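Local coordinates for protein methylenetetrahydrofolate--tRNA-(uracil-5-)-methyltransferase TrmFO (Thermus thermophilus, PDB 3G5R) that probably catalyses the folate- and FAD-dependent methylation of uridine 54 in tRNA to 5-methyluridine, taking the carbon from 5,10-methylenetetrahydrofolate, at residues L281-Q286 with Y304-R309. Numbering follows the deposited sequence.
With THG ((6S)-5,6,7,8-tetrahydrofolate), chain C.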
loop_
_atom_site.group_PDB
_atom_site.type_symbol
_atom_site.label_atom_id
_atom_site.label_comp_id
_atom_site.label_asym_id
_atom_site.label_seq_id
_atom_site.Cartn_x
_atom_site.Cartn_y
_atom_site.Cartn_z
ATOM N N LEU A 281 15.005 -1.419 -9.554
ATOM C CA LEU A 281 14.978 -2.110 -10.842
ATOM C C LEU A 281 13.571 -2.214 -11.418
ATOM O O LEU A 281 12.588 -2.252 -10.682
ATOM C CB LEU A 281 15.584 -3.506 -10.719
ATOM C CG LEU A 281 17.097 -3.577 -10.519
ATOM C CD1 LEU A 281 17.522 -5.012 -10.322
ATOM C CD2 LEU A 281 17.830 -2.964 -11.707
ATOM N N LYS A 282 13.487 -2.253 -12.745
ATOM C CA LYS A 282 12.218 -2.458 -13.424
ATOM C C LYS A 282 11.640 -3.795 -12.988
ATOM O O LYS A 282 12.375 -4.745 -12.735
ATOM C CB LYS A 282 12.413 -2.448 -14.940
ATOM C CG LYS A 282 12.965 -1.146 -15.490
ATOM C CD LYS A 282 13.361 -1.305 -16.952
ATOM C CE LYS A 282 13.848 0.008 -17.545
ATOM N NZ LYS A 282 14.324 -0.165 -18.946
ATOM N N TRP A 283 10.321 -3.872 -12.915
ATOM C CA TRP A 283 9.674 -5.052 -12.351
ATOM C C TRP A 283 10.025 -6.375 -13.058
ATOM O O TRP A 283 10.267 -7.387 -12.396
ATOM C CB TRP A 283 8.171 -4.795 -12.197
ATOM C CG TRP A 283 7.922 -3.720 -11.156
ATOM C CD1 TRP A 283 8.870 -2.944 -10.545
ATOM C CD2 TRP A 283 6.657 -3.293 -10.626
ATOM N NE1 TRP A 283 8.276 -2.075 -9.658
ATOM C CE2 TRP A 283 6.920 -2.265 -9.693
ATOM C CE3 TRP A 283 5.333 -3.682 -10.845
ATOM C CZ2 TRP A 283 5.908 -1.627 -8.980
ATOM C CZ3 TRP A 283 4.329 -3.045 -10.136
ATOM C CH2 TRP A 283 4.622 -2.028 -9.215
ATOM N N PRO A 284 10.091 -6.369 -14.400
ATOM C CA PRO A 284 10.505 -7.589 -15.105
ATOM C C PRO A 284 11.919 -8.042 -14.737
ATOM O O PRO A 284 12.172 -9.245 -14.674
ATOM C CB PRO A 284 10.446 -7.176 -16.580
ATOM C CG PRO A 284 9.430 -6.086 -16.615
ATOM C CD PRO A 284 9.620 -5.328 -15.331
ATOM N N GLU A 285 12.823 -7.093 -14.506
ATOM C CA GLU A 285 14.183 -7.419 -14.083
ATOM C C GLU A 285 14.179 -8.012 -12.677
ATOM O O GLU A 285 14.941 -8.931 -12.372
ATOM C CB GLU A 285 15.075 -6.174 -14.120
ATOM C CG GLU A 285 15.308 -5.620 -15.518
ATOM C CD GLU A 285 16.121 -6.558 -16.385
ATOM O OE1 GLU A 285 15.529 -7.223 -17.262
ATOM O OE2 GLU A 285 17.351 -6.638 -16.181
ATOM N N GLN A 286 13.324 -7.474 -11.815
ATOM C CA GLN A 286 13.215 -7.983 -10.454
ATOM C C GLN A 286 12.769 -9.436 -10.468
ATOM O O GLN A 286 13.323 -10.276 -9.754
ATOM C CB GLN A 286 12.216 -7.156 -9.643
ATOM C CG GLN A 286 12.683 -5.748 -9.313
ATOM C CD GLN A 286 11.761 -5.076 -8.321
ATOM O OE1 GLN A 286 11.277 -5.712 -7.388
ATOM N NE2 GLN A 286 11.519 -3.784 -8.513
ATOM N N TYR A 304 6.221 -5.543 -5.725
ATOM C CA TYR A 304 7.554 -5.318 -6.269
ATOM C C TYR A 304 8.310 -4.260 -5.484
ATOM O O TYR A 304 7.713 -3.385 -4.863
ATOM C CB TYR A 304 7.476 -4.946 -7.753
ATOM C CG TYR A 304 7.290 -6.149 -8.649
ATOM C CD1 TYR A 304 8.388 -6.858 -9.119
ATOM C CD2 TYR A 304 6.020 -6.598 -8.998
ATOM C CE1 TYR A 304 8.233 -7.968 -9.926
ATOM C CE2 TYR A 304 5.855 -7.714 -9.809
ATOM C CZ TYR A 304 6.969 -8.392 -10.267
ATOM O OH TYR A 304 6.829 -9.501 -11.073
ATOM N N GLY A 305 9.635 -4.355 -5.503
ATOM C CA GLY A 305 10.460 -3.376 -4.823
ATOM C C GLY A 305 10.404 -2.017 -5.495
ATOM O O GLY A 305 10.255 -1.913 -6.717
ATOM N N VAL A 306 10.521 -0.968 -4.691
ATOM C CA VAL A 306 10.561 0.396 -5.205
ATOM C C VAL A 306 11.379 1.284 -4.286
ATOM O O VAL A 306 11.580 0.973 -3.111
ATOM C CB VAL A 306 9.152 1.020 -5.328
ATOM C CG1 VAL A 306 8.307 0.258 -6.345
ATOM C CG2 VAL A 306 8.467 1.053 -3.972
ATOM N N MET A 307 11.842 2.400 -4.830
ATOM C CA MET A 307 12.534 3.403 -4.040
ATOM C C MET A 307 12.121 4.778 -4.539
ATOM O O MET A 307 12.550 5.214 -5.604
ATOM C CB MET A 307 14.043 3.197 -4.128
ATOM C CG MET A 307 14.474 1.875 -3.516
ATOM S SD MET A 307 16.245 1.601 -3.578
ATOM C CE MET A 307 16.828 3.038 -2.689
ATOM N N HIS A 308 11.258 5.442 -3.772
ATOM C CA HIS A 308 10.663 6.710 -4.179
ATOM C C HIS A 308 10.690 7.736 -3.066
ATOM O O HIS A 308 10.637 7.392 -1.885
ATOM C CB HIS A 308 9.185 6.524 -4.542
ATOM C CG HIS A 308 8.953 5.706 -5.769
ATOM N ND1 HIS A 308 7.954 4.760 -5.849
ATOM C CD2 HIS A 308 9.584 5.694 -6.966
ATOM C CE1 HIS A 308 7.981 4.199 -7.045
ATOM N NE2 HIS A 308 8.960 4.748 -7.740
ATOM N N ARG A 309 10.735 9.006 -3.452
ATOM C CA ARG A 309 10.344 10.075 -2.551
ATOM C C ARG A 309 8.858 9.855 -2.239
ATOM O O ARG A 309 8.020 9.854 -3.140
ATOM C CB ARG A 309 10.568 11.426 -3.231
ATOM C CG ARG A 309 9.898 12.599 -2.553
ATOM C CD ARG A 309 10.677 13.094 -1.350
ATOM N NE ARG A 309 10.012 14.267 -0.797
ATOM C CZ ARG A 309 9.093 14.217 0.161
ATOM N NH1 ARG A 309 8.757 13.049 0.696
ATOM N NH2 ARG A 309 8.524 15.335 0.591
HETATM N N3 THG C . 4.925 6.615 -5.593
HETATM C C2 THG C . 5.776 7.649 -5.363
HETATM N N1 THG C . 6.563 8.143 -6.387
HETATM C C8A THG C . 6.484 7.595 -7.631
HETATM C C4A THG C . 5.599 6.517 -7.880
HETATM C C4 THG C . 4.846 6.044 -6.889
HETATM N N8 THG C . 7.333 8.122 -8.749
HETATM C C7 THG C . 6.986 7.714 -10.120
HETATM C C6 THG C . 6.517 6.256 -10.149
HETATM N N5 THG C . 5.507 5.972 -9.198
HETATM O O4 THG C . 3.967 4.980 -7.118
HETATM N N2 THG C . 5.850 8.247 -4.048
HETATM O O HOH W 1 11.314 -0.323 -8.806
#
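Trp283 and Tyr304 lie almost flat against each other, their planes 9° apart, but displaced so that little of one ring covers the other. Each ring instead receives the other's methylene: Tyr304 CB stands over the indole five-membered ring, 3.3 Å from its centroid, while Trp283 CB sits over the phenol face, offset toward the rim. Trp283 has CG beside its backbone N and anti to its carbonyl carbon (chi1 -66°), which places the indole over Tyr304 CB, with CZ2 4.0 Å from Val306 CG1 at its edge. Beside this aromatic pair, the extended side chain of Gln286 passes that of Tyr304 antiparallel to it, its amide turned 72° from the phenol ring. The amide meets both polar backbone atoms of Gly305. Gly305 N donates to Gln286 OE1 over 2.8 Å, in the carbonyl plane and on a lone pair; Gln286 NE2 returns a bond of 2.9 Å to Gly305 O. The second hydrogen of NE2 goes nearly straight to Leu281 O, just ahead of the helix that Lys282 N-caps. A water donates to Leu281 O and Gly305 O, closing a second link between the segments. Gln286 also touches Pro162 of strand 154-165, which pairs with 301-313, an outermost strand of the antiparallel sheet. Farther along 304-309, one face of the His308 ring packs on the pterin of tetrahydrofolate, CE1 3.4 Å from C4A, and Arg309 O accepts a bond from pterin N2 over 2.8 Å. The start of helix 283-290 is thus fastened to the strand that contributes His308 and Arg309 to the folate site: three bonds fix the rotation of the buried Gln286 amide, two of them pairing with the backbone N and O of Gly305, whereas the aromatic pair adds dispersion and CH-pi contact with little ring-on-ring overlap.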